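Local atomic coordinates of D-alanyl transferase DltD (PDB entry 6PFX), a protein that probably transfers D-alanine onto lipoteichoic acid during cell wall biogenesis in a Gram-positive bacterium. Residues 85-90 with 138-143; 274-279 with 380-385; 319-324 with 384-389. All coordinates share one frame; numbering follows the deposited sequence.

Contact 1. Residues 85-90 with 138-143; sequences MMRSAG and PADRYL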
ATOM      1  N   MET A  85      -4.633   9.412   1.443  1.00 15.17           N
ATOM      2  CA  MET A  85      -5.871   8.709   1.750  1.00 14.46           C
ATOM      3  C   MET A  85      -6.089   8.638   3.254  1.00 18.88           C
ATOM      4  O   MET A  85      -7.179   8.943   3.752  1.00 14.77           O
ATOM      5  CB  MET A  85      -5.837   7.302   1.157  1.00 18.94           C
ATOM      6  CG  MET A  85      -5.713   7.274  -0.341  1.00 16.54           C
ATOM      7  SD  MET A  85      -5.721   5.587  -0.981  1.00 19.75           S
ATOM      8  CE  MET A  85      -4.752   5.832  -2.473  1.00 28.96           C
ATOM      9  N   MET A  86      -5.054   8.237   3.998  1.00 15.33           N
ATOM     10  CA  MET A  86      -5.196   8.068   5.438  1.00 15.84           C
ATOM     11  C   MET A  86      -5.525   9.388   6.117  1.00 13.64           C
ATOM     12  O   MET A  86      -6.426   9.459   6.963  1.00 15.02           O
ATOM     13  CB  MET A  86      -3.889   7.540   6.022  1.00 18.73           C
ATOM     14  CG  MET A  86      -3.552   6.136   5.628  1.00 19.41           C
ATOM     15  SD  MET A  86      -1.966   5.694   6.368  1.00 22.43           S
ATOM     16  CE  MET A  86      -1.761   4.092   5.620  1.00 22.51           C
ATOM     17  N   ARG A  87      -4.766  10.439   5.779  1.00 15.70           N
ATOM     18  CA  ARG A  87      -4.934  11.746   6.406  1.00 14.88           C
ATOM     19  C   ARG A  87      -6.314  12.320   6.116  1.00 14.48           C
ATOM     20  O   ARG A  87      -6.935  12.935   6.990  1.00 17.14           O
ATOM     21  CB  ARG A  87      -3.836  12.694   5.905  1.00 16.67           C
ATOM     22  CG  ARG A  87      -3.856  14.096   6.517  1.00 16.54           C
ATOM     23  CD  ARG A  87      -3.281  14.064   7.924  1.00 21.35           C
ATOM     24  NE  ARG A  87      -3.348  15.354   8.609  1.00 19.13           N
ATOM     25  CZ  ARG A  87      -2.303  16.109   8.952  1.00 25.89           C
ATOM     26  NH1 ARG A  87      -1.052  15.734   8.682  1.00 25.52           N
ATOM     27  NH2 ARG A  87      -2.524  17.258   9.587  1.00 23.31           N
ATOM     28  N   SER A  88      -6.802  12.153   4.888  1.00 15.54           N
ATOM     29  CA  SER A  88      -8.099  12.710   4.524  1.00 12.95           C
ATOM     30  C   SER A  88      -9.245  11.931   5.154  1.00 16.10           C
ATOM     31  O   SER A  88     -10.352  12.463   5.276  1.00 20.18           O
ATOM     32  CB  SER A  88      -8.259  12.740   3.001  1.00 15.30           C
ATOM     33  OG  SER A  88      -8.285  11.434   2.442  1.00 17.53           O
ATOM     34  N   ALA A  89      -9.011  10.683   5.555  1.00 16.04           N
ATOM     35  CA  ALA A  89     -10.019   9.960   6.316  1.00 17.69           C
ATOM     36  C   ALA A  89     -10.143  10.503   7.732  1.00 19.66           C
ATOM     37  O   ALA A  89     -11.187  10.318   8.368  1.00 21.26           O
ATOM     38  CB  ALA A  89      -9.680   8.471   6.336  1.00 18.49           C
ATOM     39  N   GLY A  90      -9.106  11.165   8.234  1.00 19.75           N
ATOM     40  CA  GLY A  90      -9.181  11.764   9.555  1.00 23.45           C
ATOM     41  C   GLY A  90      -9.586  10.763  10.615  1.00 20.98           C
ATOM     42  O   GLY A  90      -9.051   9.647  10.695  1.00 19.92           O
ATOM     43  N   PRO A 138       6.980  18.142  11.782  1.00 18.55           N
ATOM     44  CA  PRO A 138       7.965  17.769  10.756  1.00 19.40           C
ATOM     45  C   PRO A 138       7.348  16.995   9.605  1.00 13.65           C
ATOM     46  O   PRO A 138       7.774  17.171   8.454  1.00 15.68           O
ATOM     47  CB  PRO A 138       9.008  16.967  11.546  1.00 22.94           C
ATOM     48  CG  PRO A 138       8.894  17.530  12.964  1.00 22.80           C
ATOM     49  CD  PRO A 138       7.409  17.749  13.139  1.00 21.06           C
ATOM     50  N   ALA A 139       6.331  16.166   9.873  1.00 17.43           N
ATOM     51  CA  ALA A 139       5.637  15.471   8.792  1.00 15.07           C
ATOM     52  C   ALA A 139       5.041  16.466   7.801  1.00 13.37           C
ATOM     53  O   ALA A 139       5.164  16.290   6.580  1.00 14.18           O
ATOM     54  CB  ALA A 139       4.543  14.565   9.352  1.00 17.16           C
ATOM     55  N   ASP A 140       4.398  17.524   8.310  1.00 15.50           N
ATOM     56  CA  ASP A 140       3.783  18.506   7.430  1.00 16.48           C
ATOM     57  C   ASP A 140       4.834  19.224   6.597  1.00 13.68           C
ATOM     58  O   ASP A 140       4.607  19.518   5.416  1.00 13.36           O
ATOM     59  CB  ASP A 140       3.005  19.539   8.257  1.00 14.01           C
ATOM     60  CG  ASP A 140       1.860  18.931   9.052  1.00 17.46           C
ATOM     61  OD1 ASP A 140       1.105  18.103   8.499  1.00 18.02           O
ATOM     62  OD2 ASP A 140       1.690  19.307  10.239  1.00 25.51           O
ATOM     63  N   ARG A 141       5.986  19.535   7.208  1.00 13.58           N
ATOM     64  CA  ARG A 141       7.045  20.226   6.488  1.00 12.95           C
ATOM     65  C   ARG A 141       7.607  19.337   5.394  1.00 15.50           C
ATOM     66  O   ARG A 141       7.873  19.805   4.281  1.00 17.80           O
ATOM     67  CB  ARG A 141       8.149  20.662   7.448  1.00 20.89           C
ATOM     68  CG  ARG A 141       7.690  21.643   8.520  1.00 21.87           C
ATOM     69  CD  ARG A 141       8.872  22.125   9.352  1.00 28.35           C
ATOM     70  NE  ARG A 141       9.682  23.084   8.612  1.00 26.81           N
ATOM     71  CZ  ARG A 141      10.810  23.623   9.061  1.00 29.99           C
ATOM     72  NH1 ARG A 141      11.277  23.289  10.255  1.00 30.61           N
ATOM     73  NH2 ARG A 141      11.470  24.492   8.309  1.00 30.41           N
ATOM     74  N   TYR A 142       7.771  18.043   5.689  1.00 16.33           N
ATOM     75  CA  TYR A 142       8.284  17.116   4.692  1.00 17.05           C
ATOM     76  C   TYR A 142       7.311  16.986   3.528  1.00 15.26           C
ATOM     77  O   TYR A 142       7.706  17.047   2.359  1.00 16.23           O
ATOM     78  CB  TYR A 142       8.567  15.746   5.322  1.00 17.54           C
ATOM     79  CG  TYR A 142       8.993  14.745   4.291  1.00 15.17           C
ATOM     80  CD1 TYR A 142      10.292  14.735   3.798  1.00 17.21           C
ATOM     81  CD2 TYR A 142       8.088  13.833   3.775  1.00 14.24           C
ATOM     82  CE1 TYR A 142      10.677  13.839   2.826  1.00 14.39           C
ATOM     83  CE2 TYR A 142       8.465  12.925   2.792  1.00 15.07           C
ATOM     84  CZ  TYR A 142       9.766  12.935   2.331  1.00 15.62           C
ATOM     85  OH  TYR A 142      10.186  12.056   1.361  1.00 15.65           O
ATOM     86  N   LEU A 143       6.027  16.788   3.829  1.00 14.44           N
ATOM     87  CA  LEU A 143       5.050  16.664   2.756  1.00 14.38           C
ATOM     88  C   LEU A 143       5.016  17.919   1.893  1.00 15.52           C
ATOM     89  O   LEU A 143       4.926  17.826   0.665  1.00 15.84           O
ATOM     90  CB  LEU A 143       3.673  16.373   3.334  1.00 13.46           C
ATOM     91  CG  LEU A 143       2.538  16.293   2.317  1.00 15.28           C
ATOM     92  CD1 LEU A 143       2.800  15.191   1.325  1.00 19.52           C
ATOM     93  CD2 LEU A 143       1.239  16.075   3.087  1.00 18.30           C
TER
HETATM   94  O   HOH W   1      -0.405  18.452  11.436  1.00 22.95           O
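Arg87 reaches Asp140 from a helix whose backbone stays well away, the CA atoms of the pair being 11.1 Å apart. The arginine does most of the bridging. Its CG lies anti to the backbone N (chi1 -178°) and the chain bends at chi2 and is then extended as far as NE. Asp140 crosses it at about a right angle, and the carboxylate plane is turned 49° from the guanidinium plane, so the two flat groups do not form a coplanar, two-pronged pair. One branch of each makes the salt bridge: NH1 of Arg87 donates to OD1 of Asp140 over 3.2 Å, and the N-H...O angle of 149° makes this a moderately bent bond. OD1 is approached nearly along its own C-O axis and sits at the guanidinium edge, a little out of plane.

The second branches are joined through water. A water molecule receives a hydrogen bond from NH2 of Arg87 at 3.1 Å and gives one to OD2 of Asp140 at 2.6 Å, which closes a ring of direct and water-mediated links between the two charges. Further partners fix both groups. Tyr83 OH bonds to NH1 and Ser132 OG to NH2 of Arg87, while the carboxylate takes Trp129 NE1 at OD1 and the backbone N of Thr137 at OD2. With the carboxylate buried and gripped at both oxygens, its negative charge is probably stabilised by the arginine beside it.

The two segments bury just 68 Å² between them, almost all of it from Arg87 and Asp140 in equal shares. It is an interhelical salt bridge, tying helix 79-89 of the parallel alpha/beta fold to the start of helix 138-147.

Contact 2. Residues 274-279 with 380-385; sequences DFQLVL and AFFSKS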
ATOM      1  N   ASP A 274       8.742   9.132   2.384  1.00 11.25           N
ATOM      2  CA  ASP A 274       7.307   9.105   2.115  1.00 11.08           C
ATOM      3  C   ASP A 274       6.621   8.065   3.000  1.00 11.97           C
ATOM      4  O   ASP A 274       5.531   8.305   3.535  1.00 12.71           O
ATOM      5  CB  ASP A 274       7.012   8.807   0.639  1.00 15.49           C
ATOM      6  CG  ASP A 274       7.491   9.900  -0.316  1.00 15.32           C
ATOM      7  OD1 ASP A 274       7.953  10.972   0.118  1.00 13.52           O
ATOM      8  OD2 ASP A 274       7.400   9.676  -1.541  1.00 15.45           O
ATOM      9  N   PHE A 275       7.256   6.897   3.174  1.00 11.34           N
ATOM     10  CA  PHE A 275       6.727   5.853   4.047  1.00 13.44           C
ATOM     11  C   PHE A 275       6.652   6.336   5.488  1.00 10.06           C
ATOM     12  O   PHE A 275       5.705   6.001   6.212  1.00 10.68           O
ATOM     13  CB  PHE A 275       7.619   4.593   3.927  1.00 11.12           C
ATOM     14  CG  PHE A 275       7.090   3.406   4.687  1.00  9.98           C
ATOM     15  CD1 PHE A 275       5.927   2.806   4.293  1.00 10.49           C
ATOM     16  CD2 PHE A 275       7.767   2.875   5.772  1.00 10.37           C
ATOM     17  CE1 PHE A 275       5.415   1.743   4.976  1.00 11.88           C
ATOM     18  CE2 PHE A 275       7.247   1.788   6.464  1.00 13.21           C
ATOM     19  CZ  PHE A 275       6.068   1.232   6.067  1.00 13.00           C
ATOM     20  N   GLN A 276       7.604   7.173   5.904  1.00  9.89           N
ATOM     21  CA  GLN A 276       7.549   7.740   7.244  1.00  9.94           C
ATOM     22  C   GLN A 276       6.282   8.558   7.470  1.00  8.81           C
ATOM     23  O   GLN A 276       5.779   8.617   8.598  1.00 10.97           O
ATOM     24  CB  GLN A 276       8.790   8.585   7.534  1.00 10.04           C
ATOM     25  CG  GLN A 276       8.831   9.085   8.967  1.00 12.37           C
ATOM     26  CD  GLN A 276       8.882   7.998  10.046  1.00 11.19           C
ATOM     27  OE1 GLN A 276       9.253   6.842   9.809  1.00  9.62           O
ATOM     28  NE2 GLN A 276       8.515   8.390  11.247  1.00 11.27           N
ATOM     29  N   LEU A 277       5.763   9.210   6.425  1.00  9.32           N
ATOM     30  CA  LEU A 277       4.491   9.909   6.559  1.00 10.61           C
ATOM     31  C   LEU A 277       3.385   8.941   6.948  1.00 10.41           C
ATOM     32  O   LEU A 277       2.584   9.225   7.845  1.00 11.10           O
ATOM     33  CB  LEU A 277       4.126  10.588   5.242  1.00 11.19           C
ATOM     34  CG  LEU A 277       4.951  11.790   4.813  1.00 10.42           C
ATOM     35  CD1 LEU A 277       4.577  12.234   3.413  1.00 13.12           C
ATOM     36  CD2 LEU A 277       4.668  12.931   5.766  1.00 10.90           C
ATOM     37  N   VAL A 278       3.312   7.796   6.264  1.00 11.66           N
ATOM     38  CA  VAL A 278       2.344   6.759   6.611  1.00 10.60           C
ATOM     39  C   VAL A 278       2.478   6.358   8.072  1.00  8.91           C
ATOM     40  O   VAL A 278       1.480   6.263   8.786  1.00  8.52           O
ATOM     41  CB  VAL A 278       2.533   5.548   5.679  1.00  9.55           C
ATOM     42  CG1 VAL A 278       1.766   4.361   6.167  1.00 12.93           C
ATOM     43  CG2 VAL A 278       2.169   5.920   4.229  1.00 15.34           C
ATOM     44  N   LEU A 279       3.703   6.077   8.529  1.00  8.98           N
ATOM     45  CA  LEU A 279       3.922   5.679   9.920  1.00  9.46           C
ATOM     46  C   LEU A 279       3.504   6.773  10.897  1.00  9.40           C
ATOM     47  O   LEU A 279       2.921   6.489  11.953  1.00 10.73           O
ATOM     48  CB  LEU A 279       5.393   5.319  10.109  1.00 11.02           C
ATOM     49  CG  LEU A 279       5.915   4.166   9.249  1.00 10.73           C
ATOM     50  CD1 LEU A 279       7.319   3.762   9.715  1.00 11.91           C
ATOM     51  CD2 LEU A 279       4.956   2.980   9.304  1.00 10.49           C
ATOM     52  N   ALA A 380      13.836  11.795  12.312  1.00 13.58           N
ATOM     53  CA  ALA A 380      15.025  11.543  11.507  1.00 11.49           C
ATOM     54  C   ALA A 380      14.702  10.731  10.259  1.00 12.01           C
ATOM     55  O   ALA A 380      15.461  10.759   9.284  1.00 14.78           O
ATOM     56  CB  ALA A 380      16.078  10.772  12.313  1.00 16.26           C
ATOM     57  N   PHE A 381      13.625   9.944  10.283  1.00 11.28           N
ATOM     58  CA  PHE A 381      13.326   9.111   9.118  1.00 10.23           C
ATOM     59  C   PHE A 381      12.830   9.926   7.921  1.00 12.08           C
ATOM     60  O   PHE A 381      12.685   9.361   6.832  1.00 13.71           O
ATOM     61  CB  PHE A 381      12.341   8.002   9.512  1.00 10.40           C
ATOM     62  CG  PHE A 381      12.944   6.927  10.377  1.00  9.62           C
ATOM     63  CD1 PHE A 381      13.904   6.058   9.862  1.00 10.27           C
ATOM     64  CD2 PHE A 381      12.517   6.745  11.689  1.00 10.19           C
ATOM     65  CE1 PHE A 381      14.435   5.070  10.652  1.00 11.87           C
ATOM     66  CE2 PHE A 381      13.071   5.764  12.484  1.00 12.71           C
ATOM     67  CZ  PHE A 381      14.008   4.908  11.955  1.00 12.23           C
ATOM     68  N   PHE A 382      12.592  11.238   8.088  1.00 11.98           N
ATOM     69  CA  PHE A 382      12.319  12.140   6.967  1.00  9.26           C
ATOM     70  C   PHE A 382      13.594  12.624   6.272  1.00 10.52           C
ATOM     71  O   PHE A 382      13.503  13.221   5.188  1.00 13.85           O
ATOM     72  CB  PHE A 382      11.482  13.360   7.438  1.00 13.95           C
ATOM     73  CG  PHE A 382      10.078  13.012   7.843  1.00 12.47           C
ATOM     74  CD1 PHE A 382       9.213  12.372   6.956  1.00 10.86           C
ATOM     75  CD2 PHE A 382       9.617  13.333   9.103  1.00 13.78           C
ATOM     76  CE1 PHE A 382       7.911  12.033   7.340  1.00 11.88           C
ATOM     77  CE2 PHE A 382       8.327  13.001   9.492  1.00 14.92           C
ATOM     78  CZ  PHE A 382       7.472  12.349   8.599  1.00 14.02           C
ATOM     79  N   SER A 383      14.766  12.364   6.855  1.00 13.00           N
ATOM     80  CA  SER A 383      16.006  12.973   6.401  1.00 15.00           C
ATOM     81  C   SER A 383      16.595  12.266   5.192  1.00 15.64           C
ATOM     82  O   SER A 383      16.385  11.065   4.983  1.00 14.64           O
ATOM     83  CB  SER A 383      17.068  12.947   7.509  1.00 16.01           C
ATOM     84  OG  SER A 383      17.546  11.630   7.736  1.00 16.72           O
ATOM     85  N   LYS A 384      17.383  13.022   4.422  1.00 14.71           N
ATOM     86  CA  LYS A 384      18.129  12.432   3.319  1.00 15.24           C
ATOM     87  C   LYS A 384      19.147  11.423   3.823  1.00 13.73           C
ATOM     88  O   LYS A 384      19.468  10.457   3.118  1.00 15.67           O
ATOM     89  CB  LYS A 384      18.799  13.524   2.479  1.00 19.18           C
ATOM     90  CG  LYS A 384      17.814  14.380   1.698  1.00 20.74           C
ATOM     91  CD  LYS A 384      18.052  14.342   0.194  1.00 28.68           C
ATOM     92  CE  LYS A 384      16.987  15.145  -0.537  1.00 36.25           C
ATOM     93  NZ  LYS A 384      17.245  15.212  -2.003  1.00 52.56           N
ATOM     94  N   SER A 385      19.665  11.622   5.033  1.00 13.45           N
ATOM     95  CA  SER A 385      20.577  10.643   5.603  1.00 11.73           C
ATOM     96  C   SER A 385      19.918   9.277   5.669  1.00 14.16           C
ATOM     97  O   SER A 385      20.506   8.268   5.266  1.00 15.14           O
ATOM     98  CB  SER A 385      20.999  11.083   6.992  1.00 13.79           C
ATOM     99  OG  SER A 385      21.810  10.104   7.614  1.00 21.29           O
TER
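Gln276 and Leu277 of helix 271-284 pack against Phe381 and Phe382, which lie in a 3-10 turn leading into helix 384-388; in this SGNH-hydrolase-like fold the contact fastens the C-terminal region to a helix of the alpha/beta core. A CH-pi interaction is central: CG of Gln276 stands over one face of the Phe382 ring, 3.7 Å from its centroid and 20° off the ring normal. The bend of the glutamine at chi2 (62°) accompanies this placing of CG toward the rim, with CB beside CE1, while the amide turns away, its plane 81° from that of Phe382.

Apolar contact continues at the same ring, where CD2 of Leu277 reaches CE1 of Phe382 at 3.7 Å. Ala139 adds to this apolar cluster.

Polar bonds hold the buried amide from outside the two segments, Gln325 OE1 accepting from NE2 of Gln276. Within the turn, Ala380 O receives both the backbone N and the hydroxyl of Ser383, the N-cap residue of the following helix, whose OG in turn takes the backbone N of Trp386. The amide oxygen OE1 of Gln276 rests 3.3 Å from CB of Phe381.

Contact 3. Residues 319-324 with 384-389; sequences KFQLNS and KSWQHQ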
ATOM      1  N   LYS A 319      12.476  -2.874   8.165  1.00 12.10           N
ATOM      2  CA  LYS A 319      12.167  -3.427   9.481  1.00 10.53           C
ATOM      3  C   LYS A 319      12.815  -2.621  10.598  1.00 10.83           C
ATOM      4  O   LYS A 319      12.206  -2.451  11.658  1.00 13.27           O
ATOM      5  CB  LYS A 319      12.507  -4.914   9.534  1.00 13.82           C
ATOM      6  CG  LYS A 319      11.564  -5.739   8.657  1.00 15.24           C
ATOM      7  CD  LYS A 319      11.599  -7.232   8.957  1.00 21.58           C
ATOM      8  CE  LYS A 319      12.996  -7.779   9.048  1.00 26.97           C
ATOM      9  NZ  LYS A 319      12.944  -9.272   9.110  1.00 26.51           N
ATOM     10  N   PHE A 320      14.013  -2.076  10.371  1.00 10.45           N
ATOM     11  CA  PHE A 320      14.586  -1.155  11.348  1.00 10.47           C
ATOM     12  C   PHE A 320      13.690   0.066  11.522  1.00 10.48           C
ATOM     13  O   PHE A 320      13.402   0.488  12.650  1.00 11.04           O
ATOM     14  CB  PHE A 320      15.989  -0.742  10.909  1.00 10.80           C
ATOM     15  CG  PHE A 320      16.643   0.229  11.836  1.00 13.15           C
ATOM     16  CD1 PHE A 320      16.483   1.594  11.669  1.00 14.53           C
ATOM     17  CD2 PHE A 320      17.416  -0.225  12.887  1.00 13.93           C
ATOM     18  CE1 PHE A 320      17.094   2.492  12.538  1.00 13.44           C
ATOM     19  CE2 PHE A 320      18.023   0.661  13.749  1.00 14.72           C
ATOM     20  CZ  PHE A 320      17.852   2.019  13.584  1.00 14.84           C
ATOM     21  N   GLN A 321      13.201   0.627  10.414  1.00  9.36           N
ATOM     22  CA  GLN A 321      12.352   1.814  10.511  1.00 13.33           C
ATOM     23  C   GLN A 321      11.066   1.495  11.265  1.00 10.52           C
ATOM     24  O   GLN A 321      10.590   2.295  12.083  1.00 10.60           O
ATOM     25  CB  GLN A 321      12.031   2.346   9.108  1.00 11.95           C
ATOM     26  CG  GLN A 321      11.250   3.692   9.071  1.00 10.22           C
ATOM     27  CD  GLN A 321      11.218   4.289   7.667  1.00 10.04           C
ATOM     28  OE1 GLN A 321      11.901   3.791   6.762  1.00 10.64           O
ATOM     29  NE2 GLN A 321      10.419   5.332   7.470  1.00 11.28           N
ATOM     30  N   LEU A 322      10.500   0.316  11.006  1.00 10.39           N
ATOM     31  CA  LEU A 322       9.264  -0.106  11.656  1.00  9.54           C
ATOM     32  C   LEU A 322       9.507  -0.418  13.127  1.00 10.74           C
ATOM     33  O   LEU A 322       8.890   0.188  14.010  1.00 10.04           O
ATOM     34  CB  LEU A 322       8.701  -1.314  10.893  1.00  9.60           C
ATOM     35  CG  LEU A 322       8.097  -0.991   9.524  1.00 11.15           C
ATOM     36  CD1 LEU A 322       7.802  -2.226   8.710  1.00 12.42           C
ATOM     37  CD2 LEU A 322       6.807  -0.190   9.678  1.00 11.12           C
ATOM     38  N   ASN A 323      10.426  -1.349  13.403  1.00 10.49           N
ATOM     39  CA  ASN A 323      10.635  -1.841  14.758  1.00 11.65           C
ATOM     40  C   ASN A 323      11.150  -0.747  15.683  1.00 12.83           C
ATOM     41  O   ASN A 323      10.770  -0.691  16.860  1.00 12.50           O
ATOM     42  CB  ASN A 323      11.634  -3.000  14.744  1.00 11.06           C
ATOM     43  CG  ASN A 323      11.088  -4.246  14.097  1.00 14.67           C
ATOM     44  OD1 ASN A 323       9.874  -4.453  14.012  1.00 19.28           O
ATOM     45  ND2 ASN A 323      11.990  -5.112  13.666  1.00 14.94           N
ATOM     46  N   SER A 324      12.039   0.115  15.184  1.00 11.34           N
ATOM     47  CA  SER A 324      12.605   1.144  16.043  1.00 11.44           C
ATOM     48  C   SER A 324      11.535   2.096  16.555  1.00 12.43           C
ATOM     49  O   SER A 324      11.755   2.785  17.555  1.00 15.66           O
ATOM     50  CB  SER A 324      13.677   1.952  15.305  1.00 13.36           C
ATOM     51  OG  SER A 324      13.112   2.769  14.294  1.00 12.19           O
ATOM     52  N   LYS A 384      17.383  13.022   4.422  1.00 14.71           N
ATOM     53  CA  LYS A 384      18.129  12.432   3.319  1.00 15.24           C
ATOM     54  C   LYS A 384      19.147  11.423   3.823  1.00 13.73           C
ATOM     55  O   LYS A 384      19.468  10.457   3.118  1.00 15.67           O
ATOM     56  CB  LYS A 384      18.799  13.524   2.479  1.00 19.18           C
ATOM     57  CG  LYS A 384      17.814  14.380   1.698  1.00 20.74           C
ATOM     58  CD  LYS A 384      18.052  14.342   0.194  1.00 28.68           C
ATOM     59  CE  LYS A 384      16.987  15.145  -0.537  1.00 36.25           C
ATOM     60  NZ  LYS A 384      17.245  15.212  -2.003  1.00 52.56           N
ATOM     61  N   SER A 385      19.665  11.622   5.033  1.00 13.45           N
ATOM     62  CA  SER A 385      20.577  10.643   5.603  1.00 11.73           C
ATOM     63  C   SER A 385      19.918   9.277   5.669  1.00 14.16           C
ATOM     64  O   SER A 385      20.506   8.268   5.266  1.00 15.14           O
ATOM     65  CB  SER A 385      20.999  11.083   6.992  1.00 13.79           C
ATOM     66  OG  SER A 385      21.810  10.104   7.614  1.00 21.29           O
ATOM     67  N   TRP A 386      18.691   9.224   6.186  1.00 11.91           N
ATOM     68  CA  TRP A 386      17.977   7.955   6.237  1.00 10.76           C
ATOM     69  C   TRP A 386      17.723   7.403   4.835  1.00 13.09           C
ATOM     70  O   TRP A 386      17.906   6.203   4.585  1.00 12.03           O
ATOM     71  CB  TRP A 386      16.665   8.104   7.019  1.00 12.32           C
ATOM     72  CG  TRP A 386      15.917   6.795   7.008  1.00 10.82           C
ATOM     73  CD1 TRP A 386      14.730   6.522   6.393  1.00 12.33           C
ATOM     74  CD2 TRP A 386      16.368   5.563   7.570  1.00 10.77           C
ATOM     75  NE1 TRP A 386      14.405   5.196   6.553  1.00 10.50           N
ATOM     76  CE2 TRP A 386      15.389   4.587   7.287  1.00 10.91           C
ATOM     77  CE3 TRP A 386      17.494   5.196   8.309  1.00 13.51           C
ATOM     78  CZ2 TRP A 386      15.512   3.264   7.704  1.00 12.64           C
ATOM     79  CZ3 TRP A 386      17.616   3.891   8.721  1.00 11.96           C
ATOM     80  CH2 TRP A 386      16.613   2.942   8.446  1.00 15.08           C
ATOM     81  N   GLN A 387      17.289   8.258   3.908  1.00 12.35           N
ATOM     82  CA  GLN A 387      17.030   7.805   2.545  1.00 14.06           C
ATOM     83  C   GLN A 387      18.251   7.117   1.946  1.00 13.93           C
ATOM     84  O   GLN A 387      18.120   6.128   1.215  1.00 14.04           O
ATOM     85  CB  GLN A 387      16.592   8.991   1.686  1.00 15.22           C
ATOM     86  CG  GLN A 387      15.269   9.608   2.099  1.00 12.54           C
ATOM     87  CD  GLN A 387      15.001  10.943   1.425  1.00 15.61           C
ATOM     88  OE1 GLN A 387      15.391  11.168   0.283  1.00 18.61           O
ATOM     89  NE2 GLN A 387      14.337  11.833   2.137  1.00 15.71           N
ATOM     90  N   HIS A 388      19.450   7.603   2.277  1.00 13.68           N
ATOM     91  CA  HIS A 388      20.695   7.088   1.722  1.00 14.18           C
ATOM     92  C   HIS A 388      21.391   6.070   2.625  1.00 18.79           C
ATOM     93  O   HIS A 388      22.464   5.574   2.263  1.00 16.66           O
ATOM     94  CB  HIS A 388      21.662   8.252   1.450  1.00 15.82           C
ATOM     95  CG  HIS A 388      21.115   9.306   0.537  1.00 19.98           C
ATOM     96  ND1 HIS A 388      20.213   9.030  -0.467  1.00 31.73           N
ATOM     97  CD2 HIS A 388      21.358  10.637   0.469  1.00 25.27           C
ATOM     98  CE1 HIS A 388      19.921  10.146  -1.112  1.00 30.55           C
ATOM     99  NE2 HIS A 388      20.600  11.135  -0.563  1.00 30.83           N
ATOM    100  N   GLN A 389      20.794   5.724   3.765  1.00 14.76           N
ATOM    101  CA  GLN A 389      21.458   4.893   4.763  1.00 14.45           C
ATOM    102  C   GLN A 389      21.657   3.477   4.242  1.00 15.54           C
ATOM    103  O   GLN A 389      20.704   2.832   3.801  1.00 14.28           O
ATOM    104  CB  GLN A 389      20.586   4.842   6.023  1.00 17.19           C
ATOM    105  CG  GLN A 389      20.972   3.766   7.040  1.00 17.71           C
ATOM    106  CD  GLN A 389      21.917   4.267   8.107  1.00 21.24           C
ATOM    107  OE1 GLN A 389      21.692   5.312   8.714  1.00 20.09           O
ATOM    108  NE2 GLN A 389      22.974   3.511   8.356  1.00 26.64           N
TER
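Phe320 barely overlaps the six-membered ring of the Trp386 indole: the planes are near parallel, 28° apart, yet slid so far that the centroid of the phenyl ring lies 5.7 Å from that of the indole six-membered ring. The nearest atoms are CD1 of Phe320 and CH2 of Trp386, 3.5 Å apart.

Gln321, the next residue along the helix, takes the polar edge of the same indole. Its CG is anti to the backbone N (chi1 -174°) and the chain stays extended, which carries the amide out to the pyrrole nitrogen. NE1 of Trp386 donates to OE1 of Gln321 over 2.9 Å with an N-H...O angle of 142°. The amide plane is almost perpendicular to the indole. The donor stands above the carbonyl plane and not on a lone pair, and OE1 is itself tilted out of the indole plane. CB of Gln321 also lies 3.9 Å from CZ2 of Trp386.

NE2 of Gln321 is held in turn by Phe272 O, and Lys317 makes a cation-pi contact with the indole. Trp386 thus docks helix 384-388 onto helix 308-323 by an offset ring contact and a side-chain hydrogen bond, in the C-terminal part of this SGNH-hydrolase-like alpha/beta fold.

In the fold
The three contacts form a connected series. Contacts 1 and 2 have centres about 12 Å apart and are joined by Tyr142, whose OH lies 2.8 Å from Asp274 OD1, probably as a hydrogen bond, and whose CG packs 3.6 Å from Phe382 CD1. Contacts 2 and 3, with centres about 8 Å apart, both use the region that leads into helix 384-388. Gln276 OE1 sits 3.0 Å from Gln321 NE2, a probable hydrogen bond linking helices 271-284 and 308-323, while Phe381 CD1 comes within 3.3 Å of Trp386 CE2, the rings meeting edge-to-face. The centres of contacts 1 and 3 are about 19 Å apart. The residues touching within each contact are distinct from Ser46, Asp345 and His348, whose geometry resembles an SGNH-type catalytic triad.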